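Local coordinates for ribulose bisphosphate carboxylase (Pyrococcus horikoshii, PDB 2D69), which probably catalyses the addition of carbon dioxide and water to ribulose 1,5-bisphosphate, giving two molecules of 3-phosphoglycerate, in an archaeal AMP degradation pathway, at residues R152-T157 and D366-A371; T312-G317 and G349-G354; G180-L185 and K387-A392; E145-K150 and T220-I225. One frame throughout, in Å; residues are numbered along the deposited sequence.

Interaction 1: residues R152-T157 and D366-A371. With SO4 (sulfate ion), chain E; SO4 (sulfate ion), chain H.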
loop_
_atom_site.group_PDB
_atom_site.type_symbol
_atom_site.label_atom_id
_atom_site.label_comp_id
_atom_site.label_asym_id
_atom_site.label_seq_id
_atom_site.Cartn_x
_atom_site.Cartn_y
_atom_site.Cartn_z
ATOM N N ARG A 152 14.360 -24.602 -37.717
ATOM C CA ARG A 152 13.110 -25.183 -38.229
ATOM C C ARG A 152 11.905 -24.385 -37.789
ATOM O O ARG A 152 11.986 -23.710 -36.774
ATOM C CB ARG A 152 12.964 -26.645 -37.802
ATOM C CG ARG A 152 12.746 -26.848 -36.310
ATOM C CD ARG A 152 12.281 -28.255 -35.996
ATOM N NE ARG A 152 12.260 -28.454 -34.541
ATOM C CZ ARG A 152 11.255 -28.151 -33.767
ATOM N NH1 ARG A 152 10.160 -27.646 -34.287
ATOM N NH2 ARG A 152 11.331 -28.330 -32.461
ATOM N N PRO A 153 10.792 -24.436 -38.518
ATOM C CA PRO A 153 9.548 -23.857 -38.003
ATOM C C PRO A 153 9.163 -24.538 -36.681
ATOM O O PRO A 153 9.516 -25.674 -36.391
ATOM C CB PRO A 153 8.509 -24.129 -39.101
ATOM C CG PRO A 153 9.120 -25.068 -40.021
ATOM C CD PRO A 153 10.622 -25.047 -39.835
ATOM N N LEU A 154 8.432 -23.813 -35.872
ATOM C CA LEU A 154 7.893 -24.370 -34.631
ATOM C C LEU A 154 6.559 -25.014 -34.958
ATOM O O LEU A 154 5.924 -24.651 -35.949
ATOM C CB LEU A 154 7.699 -23.270 -33.590
ATOM C CG LEU A 154 8.953 -22.673 -32.937
ATOM C CD1 LEU A 154 8.575 -21.392 -32.169
ATOM C CD2 LEU A 154 9.536 -23.642 -31.969
ATOM N N THR A 155 6.188 -26.011 -34.151
ATOM C CA THR A 155 4.896 -26.668 -34.264
ATOM C C THR A 155 3.954 -26.393 -33.092
ATOM O O THR A 155 4.372 -26.169 -31.950
ATOM C CB THR A 155 5.059 -28.139 -34.411
ATOM O OG1 THR A 155 5.664 -28.673 -33.232
ATOM C CG2 THR A 155 5.959 -28.487 -35.577
ATOM N N ALA A 156 2.665 -26.405 -33.422
ATOM C CA ALA A 156 1.581 -26.124 -32.502
ATOM C C ALA A 156 0.422 -27.041 -32.816
ATOM O O ALA A 156 0.214 -27.425 -33.978
ATOM C CB ALA A 156 1.138 -24.693 -32.641
ATOM N N THR A 157 -0.323 -27.400 -31.763
ATOM C CA THR A 157 -1.571 -28.124 -31.897
ATOM C C THR A 157 -2.668 -27.656 -30.922
ATOM O O THR A 157 -2.459 -27.605 -29.718
ATOM C CB THR A 157 -1.307 -29.586 -31.713
ATOM O OG1 THR A 157 -0.628 -30.079 -32.880
ATOM C CG2 THR A 157 -2.588 -30.380 -31.761
ATOM N N ASP A 366 10.583 -19.691 -41.069
ATOM C CA ASP A 366 10.219 -18.820 -39.970
ATOM C C ASP A 366 8.719 -18.773 -39.902
ATOM O O ASP A 366 8.081 -17.845 -40.410
ATOM C CB ASP A 366 10.829 -17.414 -40.117
ATOM C CG ASP A 366 12.288 -17.369 -39.673
ATOM O OD1 ASP A 366 12.741 -18.293 -38.968
ATOM O OD2 ASP A 366 13.057 -16.472 -40.013
ATOM N N LEU A 367 8.180 -19.835 -39.321
ATOM C CA LEU A 367 6.751 -20.062 -39.182
ATOM C C LEU A 367 6.461 -20.772 -37.889
ATOM O O LEU A 367 7.266 -21.564 -37.389
ATOM C CB LEU A 367 6.204 -20.962 -40.286
ATOM C CG LEU A 367 6.330 -20.522 -41.730
ATOM C CD1 LEU A 367 5.869 -21.655 -42.605
ATOM C CD2 LEU A 367 5.519 -19.270 -42.027
ATOM N N VAL A 368 5.294 -20.490 -37.341
ATOM C CA VAL A 368 4.706 -21.394 -36.393
ATOM C C VAL A 368 3.654 -22.169 -37.140
ATOM O O VAL A 368 2.761 -21.552 -37.745
ATOM C CB VAL A 368 4.078 -20.637 -35.247
ATOM C CG1 VAL A 368 3.405 -21.597 -34.302
ATOM C CG2 VAL A 368 5.131 -19.778 -34.511
ATOM N N ILE A 369 3.721 -23.497 -37.086
ATOM C CA ILE A 369 2.827 -24.313 -37.924
ATOM C C ILE A 369 1.817 -25.008 -37.031
ATOM O O ILE A 369 2.192 -25.845 -36.206
ATOM C CB ILE A 369 3.640 -25.341 -38.680
ATOM C CG1 ILE A 369 4.522 -24.651 -39.709
ATOM C CG2 ILE A 369 2.731 -26.357 -39.365
ATOM C CD1 ILE A 369 5.581 -25.574 -40.277
ATOM N N GLN A 370 0.555 -24.619 -37.132
ATOM C CA GLN A 370 -0.478 -25.209 -36.280
ATOM C C GLN A 370 -1.138 -26.335 -37.089
ATOM O O GLN A 370 -1.733 -26.066 -38.133
ATOM C CB GLN A 370 -1.535 -24.180 -35.878
ATOM C CG GLN A 370 -2.522 -24.654 -34.753
ATOM C CD GLN A 370 -3.537 -25.738 -35.198
ATOM O OE1 GLN A 370 -3.682 -26.777 -34.520
ATOM N NE2 GLN A 370 -4.232 -25.515 -36.332
ATOM N N ALA A 371 -1.044 -27.557 -36.596
ATOM C CA ALA A 371 -1.595 -28.706 -37.305
ATOM C C ALA A 371 -2.419 -29.589 -36.400
ATOM O O ALA A 371 -2.113 -30.779 -36.229
ATOM C CB ALA A 371 -0.514 -29.501 -37.990
HETATM S S SO4 E . -7.035 -27.651 -38.188
HETATM O O1 SO4 E . -7.800 -28.861 -37.935
HETATM O O2 SO4 E . -7.331 -27.128 -39.500
HETATM O O3 SO4 E . -7.457 -26.679 -37.198
HETATM O O4 SO4 E . -5.617 -27.914 -38.017
HETATM S S SO4 H . 16.660 -27.363 -33.711
HETATM O O1 SO4 H . 17.061 -26.621 -32.513
HETATM O O2 SO4 H . 16.298 -26.430 -34.789
HETATM O O3 SO4 H . 17.831 -28.131 -34.129
HETATM O O4 SO4 H . 15.550 -28.285 -33.421
#
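Leu367 starts the pairing with the 152-157 segment: Leu367 O takes the N-H of Leu154 at 3.0 Å, and Leu367 CB rests against Pro153 CB. Strand 368-370, the eighth of the alpha/beta barrel, then runs parallel to 154-157, the first. Val368 shares the inner face with Leu154 and Ala156; its CG1, anti to the backbone N (chi1 177°), comes down on Ala156 CB at 4.2 Å. Ile369 bonds on both of its polar backbone atoms, Ile369 N to Leu154 O at 2.7 Å and Ile369 O to Ala156 N at 2.9 Å. Its side chain turns to the other face, shared with Thr155, and lies alongside Pro153, pointing the same way. The pair is pressed tight, with Ile369 CD1 3.5 Å from Pro153 CB, and helix 356-363 packs over both. Gln370 returns to the inner face, and a bend at chi2 (-71°) swings its amide toward the end of the first strand. Gln370 OE1 lies 3.6 Å from Thr157 CA and accepts the N-H of Val158. On the other side of the amide, Gln370 NE2 bonds to Ser348 OG and, at 3.2 Å, to O4 of a sulfate ion. Ala371 N closes the ladder on Ala156 O at 2.9 Å. Pinned through both its oxygen and its nitrogen, the Gln370 amide has its rotation fixed, with N-H facing the anion. Gly350 N and Gly373 N grip the same sulfate, and these three neutral N-H donors, from predicted substrate-binding residues, are consistent with a site for a phosphate group of the sugar.

Interaction 2: residues T312-G317 and G349-G354. With SO4 (sulfate ion), chain E.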
loop_
_atom_site.group_PDB
_atom_site.type_symbol
_atom_site.label_atom_id
_atom_site.label_comp_id
_atom_site.label_asym_id
_atom_site.label_seq_id
_atom_site.Cartn_x
_atom_site.Cartn_y
_atom_site.Cartn_z
ATOM N N THR A 312 -1.849 -15.684 -40.090
ATOM C CA THR A 312 -2.073 -14.994 -41.386
ATOM C C THR A 312 -2.829 -15.757 -42.521
ATOM O O THR A 312 -3.149 -15.119 -43.531
ATOM C CB THR A 312 -0.745 -14.547 -41.966
ATOM O OG1 THR A 312 0.118 -15.679 -42.054
ATOM C CG2 THR A 312 -0.015 -13.578 -40.987
ATOM N N GLY A 313 -3.068 -17.063 -42.382
ATOM C CA GLY A 313 -3.597 -17.906 -43.485
ATOM C C GLY A 313 -2.585 -18.902 -44.076
ATOM O O GLY A 313 -1.421 -18.818 -43.721
ATOM N N THR A 314 -2.998 -19.834 -44.960
ATOM C CA THR A 314 -2.064 -20.807 -45.629
ATOM C C THR A 314 -2.365 -21.186 -47.085
ATOM O O THR A 314 -3.447 -20.869 -47.606
ATOM C CB THR A 314 -2.057 -22.153 -44.913
ATOM O OG1 THR A 314 -3.390 -22.704 -44.895
ATOM C CG2 THR A 314 -1.634 -21.967 -43.486
ATOM N N ALA A 315 -1.419 -21.923 -47.694
ATOM C CA ALA A 315 -1.587 -22.495 -49.027
ATOM C C ALA A 315 -1.529 -24.048 -48.993
ATOM O O ALA A 315 -0.468 -24.714 -48.903
ATOM C CB ALA A 315 -0.592 -21.903 -50.020
ATOM N N VAL A 316 -2.754 -24.561 -49.059
ATOM C CA VAL A 316 -3.157 -25.951 -48.921
ATOM C C VAL A 316 -4.173 -26.136 -50.067
ATOM O O VAL A 316 -4.485 -25.173 -50.774
ATOM C CB VAL A 316 -3.864 -26.110 -47.524
ATOM C CG1 VAL A 316 -4.231 -27.563 -47.179
ATOM C CG2 VAL A 316 -3.006 -25.504 -46.423
ATOM N N GLY A 317 -4.677 -27.340 -50.297
ATOM C CA GLY A 317 -5.876 -27.482 -51.118
ATOM C C GLY A 317 -7.071 -27.150 -50.223
ATOM O O GLY A 317 -7.931 -26.312 -50.549
ATOM N N GLY A 349 -4.802 -24.307 -40.892
ATOM C CA GLY A 349 -5.948 -24.556 -41.755
ATOM C C GLY A 349 -5.749 -25.821 -42.536
ATOM O O GLY A 349 -5.262 -25.773 -43.656
ATOM N N GLY A 350 -6.023 -26.953 -41.892
ATOM C CA GLY A 350 -5.965 -28.249 -42.512
ATOM C C GLY A 350 -4.582 -28.742 -42.876
ATOM O O GLY A 350 -4.435 -29.541 -43.796
ATOM N N LEU A 351 -3.577 -28.341 -42.119
ATOM C CA LEU A 351 -2.225 -28.795 -42.374
ATOM C C LEU A 351 -1.993 -30.199 -41.803
ATOM O O LEU A 351 -2.582 -30.590 -40.798
ATOM C CB LEU A 351 -1.212 -27.807 -41.809
ATOM C CG LEU A 351 -1.401 -26.376 -42.340
ATOM C CD1 LEU A 351 -0.492 -25.434 -41.644
ATOM C CD2 LEU A 351 -1.174 -26.286 -43.839
ATOM N N HIS A 352 -1.166 -30.953 -42.491
ATOM C CA HIS A 352 -0.767 -32.273 -42.041
ATOM C C HIS A 352 0.594 -32.558 -42.644
ATOM O O HIS A 352 1.049 -31.792 -43.494
ATOM C CB HIS A 352 -1.825 -33.286 -42.489
ATOM C CG HIS A 352 -1.969 -33.401 -43.972
ATOM N ND1 HIS A 352 -2.974 -32.770 -44.678
ATOM C CD2 HIS A 352 -1.237 -34.085 -44.889
ATOM C CE1 HIS A 352 -2.866 -33.079 -45.962
ATOM N NE2 HIS A 352 -1.816 -33.868 -46.118
ATOM N N PRO A 353 1.251 -33.626 -42.210
ATOM C CA PRO A 353 2.665 -33.862 -42.555
ATOM C C PRO A 353 3.027 -33.825 -44.043
ATOM O O PRO A 353 4.104 -33.293 -44.384
ATOM C CB PRO A 353 2.931 -35.248 -41.954
ATOM C CG PRO A 353 1.987 -35.294 -40.772
ATOM C CD PRO A 353 0.737 -34.679 -41.307
ATOM N N GLY A 354 2.177 -34.382 -44.906
ATOM C CA GLY A 354 2.393 -34.372 -46.349
ATOM C C GLY A 354 2.404 -32.971 -46.985
ATOM O O GLY A 354 2.849 -32.785 -48.103
HETATM S S SO4 E . -7.035 -27.651 -38.188
HETATM O O1 SO4 E . -7.800 -28.861 -37.935
HETATM O O2 SO4 E . -7.331 -27.128 -39.500
HETATM O O3 SO4 E . -7.457 -26.679 -37.198
HETATM O O4 SO4 E . -5.617 -27.914 -38.017
#
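Val316 and Leu351 meet where two loops come together at the C-terminal end of the alpha/beta barrel. Segment 312-317 begins the loop after the sixth strand, the flexible lid of Rubisco enzymes that carries the predicted transition-state stabiliser Lys318; segment 349-354 follows the seventh strand.

The apolar part centres on Leu351, which offers one methyl to each partner. Its CD2 faces Val316 CG2 across a modelled 3.3 Å. That spacing is doubtful, because Val316 is poorly ordered, as might be expected in a mobile lid. Leu351 CD1 meets Thr314 CG2 tip to tip at 4.1 Å, and helix 356-363 packs against the same leucine.

Contacts with backbone carbonyls make up the rest. Both Val316 methyls lie against the carbonyls of the glycine pair: CG2 is 3.6 Å from Gly349 O, and with chi1 near 180° (-175°) CG1 points away from the residue's own N and comes 3.9 Å from Gly350 O. Thr314 OG1 also comes toward Gly349 O (3.8 Å), but its bond, a weak one, is to Ser348 O. Gly349 takes a positive phi (129°), a backbone conformation readily adopted by glycine.

The anion is met by backbone. Gly349, predicted like Gly350 to bind substrate, merely lies beside the sulfate, while Gly350 N donates to sulfate O2 at 2.7 Å.

Interaction 3: residues G180-L185 and K387-A392; sequences GGIDLL and KALRDA
The Schellman motif that ends helix 167-179 delivers its glycine, Gly181, to Arg390 on helix 382-398. Arg390 folds back on itself, bent at chi2 (-74°) and chi3 (-55°), and wraps around the Gly181 carbonyl. Its CG and CD each lie 3.2 Å from Gly181 O, and NH1 then donates to that oxygen at 2.9 Å. The bond is almost straight (167°) and uses a lone pair in the carbonyl plane, while the oxygen sits at the edge of the guanidinium, in its plane. NH1 has a second partner in Glu219, by a salt bridge.

In barrel terms, the turn carries the chain from the helix that follows the first strand into the second strand, and Arg390 reaches it from the helix that follows the eighth. Asp183 OD1 lies 4.2 Å from Arg390 NH1, well out of the guanidinium plane, so charge alone acts between them; the carboxylate is engaged through OD2 with Thr155 N and Arg152. Alongside these polar groups, Ile182 CD1 touches Leu389 CD2 at 3.8 Å. At the outer end, Lys387 CB rests 3.5 Å from Gly180 O, and its extended chain runs off to a salt bridge with Glu411.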
loop_
_atom_site.group_PDB
_atom_site.type_symbol
_atom_site.label_atom_id
_atom_site.label_comp_id
_atom_site.label_asym_id
_atom_site.label_seq_id
_atom_site.Cartn_x
_atom_site.Cartn_y
_atom_site.Cartn_z
ATOM N N GLY A 180 5.183 -36.401 -28.037
ATOM C CA GLY A 180 5.394 -36.874 -29.386
ATOM C C GLY A 180 6.168 -35.905 -30.254
ATOM O O GLY A 180 6.554 -36.258 -31.367
ATOM N N GLY A 181 6.302 -34.662 -29.791
ATOM C CA GLY A 181 7.205 -33.700 -30.399
ATOM C C GLY A 181 6.632 -32.316 -30.692
ATOM O O GLY A 181 7.358 -31.463 -31.221
ATOM N N ILE A 182 5.360 -32.063 -30.361
ATOM C CA ILE A 182 4.797 -30.745 -30.610
ATOM C C ILE A 182 5.490 -29.723 -29.697
ATOM O O ILE A 182 5.786 -30.002 -28.509
ATOM C CB ILE A 182 3.238 -30.699 -30.400
ATOM C CG1 ILE A 182 2.551 -31.507 -31.456
ATOM C CG2 ILE A 182 2.689 -29.290 -30.574
ATOM C CD1 ILE A 182 2.791 -30.979 -32.898
ATOM N N ASP A 183 5.740 -28.541 -30.234
ATOM C CA ASP A 183 6.421 -27.543 -29.437
ATOM C C ASP A 183 5.430 -26.813 -28.533
ATOM O O ASP A 183 5.687 -26.652 -27.334
ATOM C CB ASP A 183 7.193 -26.551 -30.292
ATOM C CG ASP A 183 8.194 -27.211 -31.189
ATOM O OD1 ASP A 183 9.136 -27.815 -30.642
ATOM O OD2 ASP A 183 8.117 -27.173 -32.444
ATOM N N LEU A 184 4.286 -26.430 -29.118
ATOM C CA LEU A 184 3.349 -25.524 -28.529
ATOM C C LEU A 184 1.925 -26.092 -28.443
ATOM O O LEU A 184 1.286 -26.375 -29.456
ATOM C CB LEU A 184 3.351 -24.276 -29.390
ATOM C CG LEU A 184 4.658 -23.506 -29.524
ATOM C CD1 LEU A 184 4.450 -22.361 -30.490
ATOM C CD2 LEU A 184 5.133 -23.020 -28.166
ATOM N N LEU A 185 1.430 -26.326 -27.225
ATOM C CA LEU A 185 0.043 -26.637 -27.017
ATOM C C LEU A 185 -0.678 -25.350 -27.234
ATOM O O LEU A 185 -0.170 -24.294 -26.852
ATOM C CB LEU A 185 -0.166 -27.114 -25.598
ATOM C CG LEU A 185 -1.621 -27.435 -25.209
ATOM C CD1 LEU A 185 -2.189 -28.619 -26.002
ATOM C CD2 LEU A 185 -1.694 -27.669 -23.725
ATOM N N LYS A 387 4.744 -36.812 -33.895
ATOM C CA LYS A 387 6.031 -37.266 -34.369
ATOM C C LYS A 387 6.052 -37.171 -35.882
ATOM O O LYS A 387 7.057 -36.773 -36.450
ATOM C CB LYS A 387 6.364 -38.691 -33.935
ATOM C CG LYS A 387 7.876 -39.033 -34.154
ATOM C CD LYS A 387 8.232 -40.495 -33.838
ATOM C CE LYS A 387 9.480 -40.967 -34.659
ATOM N NZ LYS A 387 9.493 -42.432 -34.983
ATOM N N ALA A 388 4.925 -37.485 -36.513
ATOM C CA ALA A 388 4.854 -37.500 -37.973
ATOM C C ALA A 388 5.060 -36.087 -38.509
ATOM O O ALA A 388 5.739 -35.872 -39.508
ATOM C CB ALA A 388 3.524 -38.048 -38.440
ATOM N N LEU A 389 4.474 -35.124 -37.828
ATOM C CA LEU A 389 4.609 -33.730 -38.222
ATOM C C LEU A 389 6.079 -33.279 -38.083
ATOM O O LEU A 389 6.650 -32.682 -39.005
ATOM C CB LEU A 389 3.699 -32.868 -37.375
ATOM C CG LEU A 389 3.613 -31.388 -37.800
ATOM C CD1 LEU A 389 2.918 -31.214 -39.158
ATOM C CD2 LEU A 389 2.930 -30.573 -36.699
ATOM N N ARG A 390 6.688 -33.587 -36.944
ATOM C CA ARG A 390 8.102 -33.219 -36.704
ATOM C C ARG A 390 9.018 -33.889 -37.721
ATOM O O ARG A 390 9.982 -33.292 -38.158
ATOM C CB ARG A 390 8.540 -33.567 -35.285
ATOM C CG ARG A 390 8.010 -32.581 -34.182
ATOM C CD ARG A 390 8.714 -31.187 -34.137
ATOM N NE ARG A 390 10.176 -31.367 -33.999
ATOM C CZ ARG A 390 10.812 -31.646 -32.855
ATOM N NH1 ARG A 390 10.160 -31.741 -31.708
ATOM N NH2 ARG A 390 12.136 -31.759 -32.846
ATOM N N ASP A 391 8.718 -35.123 -38.120
ATOM C CA ASP A 391 9.585 -35.834 -39.046
ATOM C C ASP A 391 9.426 -35.270 -40.440
ATOM O O ASP A 391 10.407 -35.146 -41.170
ATOM C CB ASP A 391 9.248 -37.295 -39.072
ATOM C CG ASP A 391 9.750 -38.039 -37.846
ATOM O OD1 ASP A 391 10.599 -37.533 -37.058
ATOM O OD2 ASP A 391 9.353 -39.165 -37.606
ATOM N N ALA A 392 8.206 -34.906 -40.820
ATOM C CA ALA A 392 8.007 -34.312 -42.128
ATOM C C ALA A 392 8.723 -32.964 -42.234
ATOM O O ALA A 392 9.228 -32.642 -43.289
ATOM C CB ALA A 392 6.518 -34.175 -42.469
#

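Interaction 4: residues E145-K150 and T220-I225; sequences EFMGVK and TKEYLI. With SO4 (sulfate ion), chain H.
Met147, in the last turn of helix 139-147, reaches across to Thr220 and Glu222. Its CB packs on Leu154, outside the contact. With CG beside the backbone N (chi1 -73°) and further bends at chi2 and chi3, the chain curls toward the third strand. SD settles against the aliphatic part of Glu222, 3.8 Å from Glu222 CB and equally far from its CG, as the two side chains pass at a slant. SD also faces Thr220 CG2 at 4.1 Å. At the tip, CE bears on Thr220 O at 3.5 Å, with Leu184 close by.

Thr220 packs against the last carbonyls of the helix: its CB lies 3.4 Å from Met147 O, and its CG2 is 3.6 Å from Phe146 O. One water joins the backbones, donating to Met147 O at 2.8 Å and accepting from Thr220 N at 3.0 Å. The buried carboxylate of Glu222 is satisfied by Tyr223 N on OE1 and by Arg210 and Gln247 N on OE2.

Gly148, with positive phi, ends the helix in a Schellman motif. The helix's side chains meet the first residues of strands 154-157, 184-186 and 222-224, through Leu154, Leu184 and Glu222, while Glu145 makes a salt bridge with Arg208 of the second subunit.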
loop_
_atom_site.group_PDB
_atom_site.type_symbol
_atom_site.label_atom_id
_atom_site.label_comp_id
_atom_site.label_asym_id
_atom_site.label_seq_id
_atom_site.Cartn_x
_atom_site.Cartn_y
_atom_site.Cartn_z
ATOM N N GLU A 145 15.170 -18.209 -29.326
ATOM C CA GLU A 145 16.121 -18.326 -28.214
ATOM C C GLU A 145 15.552 -19.058 -26.982
ATOM O O GLU A 145 16.198 -19.981 -26.434
ATOM C CB GLU A 145 16.630 -16.958 -27.815
ATOM C CG GLU A 145 17.570 -16.940 -26.625
ATOM C CD GLU A 145 18.044 -15.528 -26.236
ATOM O OE1 GLU A 145 17.203 -14.591 -26.077
ATOM O OE2 GLU A 145 19.265 -15.371 -26.035
ATOM N N PHE A 146 14.355 -18.702 -26.547
ATOM C CA PHE A 146 13.807 -19.326 -25.323
ATOM C C PHE A 146 13.218 -20.693 -25.592
ATOM O O PHE A 146 13.114 -21.513 -24.685
ATOM C CB PHE A 146 12.896 -18.343 -24.504
ATOM C CG PHE A 146 11.520 -18.112 -25.034
ATOM C CD1 PHE A 146 11.097 -16.802 -25.322
ATOM C CD2 PHE A 146 10.615 -19.147 -25.147
ATOM C CE1 PHE A 146 9.790 -16.539 -25.765
ATOM C CE2 PHE A 146 9.317 -18.917 -25.616
ATOM C CZ PHE A 146 8.893 -17.597 -25.925
ATOM N N MET A 147 12.896 -20.974 -26.853
ATOM C CA MET A 147 12.379 -22.300 -27.220
ATOM C C MET A 147 13.535 -23.255 -27.548
ATOM O O MET A 147 13.356 -24.475 -27.625
ATOM C CB MET A 147 11.453 -22.172 -28.412
ATOM C CG MET A 147 10.064 -21.534 -28.129
ATOM S SD MET A 147 9.199 -22.371 -26.793
ATOM C CE MET A 147 8.919 -24.069 -27.437
ATOM N N GLY A 148 14.722 -22.692 -27.745
ATOM C CA GLY A 148 15.911 -23.471 -28.102
ATOM C C GLY A 148 15.814 -24.082 -29.492
ATOM O O GLY A 148 16.376 -25.192 -29.735
ATOM N N VAL A 149 15.102 -23.407 -30.405
ATOM C CA VAL A 149 14.921 -23.940 -31.753
ATOM C C VAL A 149 15.453 -22.987 -32.807
ATOM O O VAL A 149 14.817 -21.949 -33.087
ATOM C CB VAL A 149 13.429 -24.297 -32.022
ATOM C CG1 VAL A 149 13.232 -24.775 -33.445
ATOM C CG2 VAL A 149 12.967 -25.375 -31.031
ATOM N N LYS A 150 16.604 -23.329 -33.415
ATOM C CA LYS A 150 17.357 -22.281 -34.135
ATOM C C LYS A 150 16.968 -22.060 -35.609
ATOM O O LYS A 150 17.034 -20.934 -36.115
ATOM C CB LYS A 150 18.875 -22.328 -33.886
ATOM C CG LYS A 150 19.609 -23.560 -34.359
ATOM C CD LYS A 150 21.019 -23.762 -33.620
ATOM C CE LYS A 150 21.345 -25.326 -33.504
ATOM N NZ LYS A 150 22.739 -25.736 -33.019
ATOM N N THR A 220 12.381 -28.067 -25.007
ATOM C CA THR A 220 11.541 -27.044 -24.447
ATOM C C THR A 220 10.091 -27.109 -24.992
ATOM O O THR A 220 9.860 -27.214 -26.189
ATOM C CB THR A 220 12.189 -25.688 -24.692
ATOM O OG1 THR A 220 13.457 -25.633 -24.010
ATOM C CG2 THR A 220 11.352 -24.537 -24.060
ATOM N N LYS A 221 9.133 -27.028 -24.082
ATOM C CA LYS A 221 7.745 -27.072 -24.432
ATOM C C LYS A 221 7.043 -25.822 -23.885
ATOM O O LYS A 221 7.374 -25.326 -22.799
ATOM C CB LYS A 221 7.090 -28.341 -23.882
ATOM C CG LYS A 221 7.803 -29.673 -24.227
ATOM C CD LYS A 221 7.808 -29.888 -25.710
ATOM C CE LYS A 221 8.370 -31.249 -26.085
ATOM N NZ LYS A 221 8.303 -31.402 -27.582
ATOM N N GLU A 222 6.077 -25.342 -24.638
ATOM C CA GLU A 222 5.342 -24.148 -24.255
ATOM C C GLU A 222 3.863 -24.278 -24.556
ATOM O O GLU A 222 3.407 -25.277 -25.123
ATOM C CB GLU A 222 5.949 -22.895 -24.883
ATOM C CG GLU A 222 6.763 -22.131 -23.871
ATOM C CD GLU A 222 5.945 -21.553 -22.707
ATOM O OE1 GLU A 222 4.712 -21.348 -22.823
ATOM O OE2 GLU A 222 6.565 -21.261 -21.670
ATOM N N TYR A 223 3.130 -23.248 -24.148
ATOM C CA TYR A 223 1.684 -23.312 -24.054
ATOM C C TYR A 223 1.099 -21.948 -24.385
ATOM O O TYR A 223 1.255 -21.006 -23.620
ATOM C CB TYR A 223 1.287 -23.727 -22.618
ATOM C CG TYR A 223 -0.197 -23.962 -22.391
ATOM C CD1 TYR A 223 -1.091 -24.020 -23.443
ATOM C CD2 TYR A 223 -0.698 -24.130 -21.120
ATOM C CE1 TYR A 223 -2.418 -24.200 -23.227
ATOM C CE2 TYR A 223 -2.050 -24.347 -20.897
ATOM C CZ TYR A 223 -2.896 -24.365 -21.929
ATOM O OH TYR A 223 -4.233 -24.556 -21.709
ATOM N N LEU A 224 0.407 -21.879 -25.506
ATOM C CA LEU A 224 -0.266 -20.707 -25.951
ATOM C C LEU A 224 -1.608 -20.729 -25.290
ATOM O O LEU A 224 -2.633 -21.067 -25.891
ATOM C CB LEU A 224 -0.407 -20.709 -27.472
ATOM C CG LEU A 224 0.915 -20.982 -28.207
ATOM C CD1 LEU A 224 0.660 -21.122 -29.681
ATOM C CD2 LEU A 224 1.967 -19.940 -27.964
ATOM N N ILE A 225 -1.593 -20.328 -24.034
ATOM C CA ILE A 225 -2.747 -20.395 -23.156
ATOM C C ILE A 225 -3.607 -19.187 -23.325
ATOM O O ILE A 225 -3.107 -18.062 -23.280
ATOM C CB ILE A 225 -2.253 -20.600 -21.696
ATOM C CG1 ILE A 225 -3.457 -20.800 -20.755
ATOM C CG2 ILE A 225 -1.373 -19.443 -21.204
ATOM C CD1 ILE A 225 -3.073 -21.503 -19.504
HETATM S S SO4 H . 16.660 -27.363 -33.711
HETATM O O1 SO4 H . 17.061 -26.621 -32.513
HETATM O O2 SO4 H . 16.298 -26.430 -34.789
HETATM O O3 SO4 H . 17.831 -28.131 -34.129
HETATM O O4 SO4 H . 15.550 -28.285 -33.421
HETATM O O HOH W 1 14.142 -27.082 -27.185
#

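Overall arrangement
From the N terminus, segments 145-150, 152-157 and 180-185 come first, each opening a loop. Interaction 4 closes at 220-225, crossing the loops of interactions 1 and 3 and fastening the helix before the barrel to the third strand. Interaction 2 then opens and closes wholly within the spans of 1 and 3, bringing together the loops after the sixth and seventh strands. Interaction 1 closes at 366-371, joining the eighth strand to the first, and interaction 3, which crosses it, closes last at 387-392, holding the helix after the eighth strand to the turn leading into the second. Asp183 links 1 and 3, strands 184-186 and 222-224 link 3 and 4, and one sulfate touches 1 and 2.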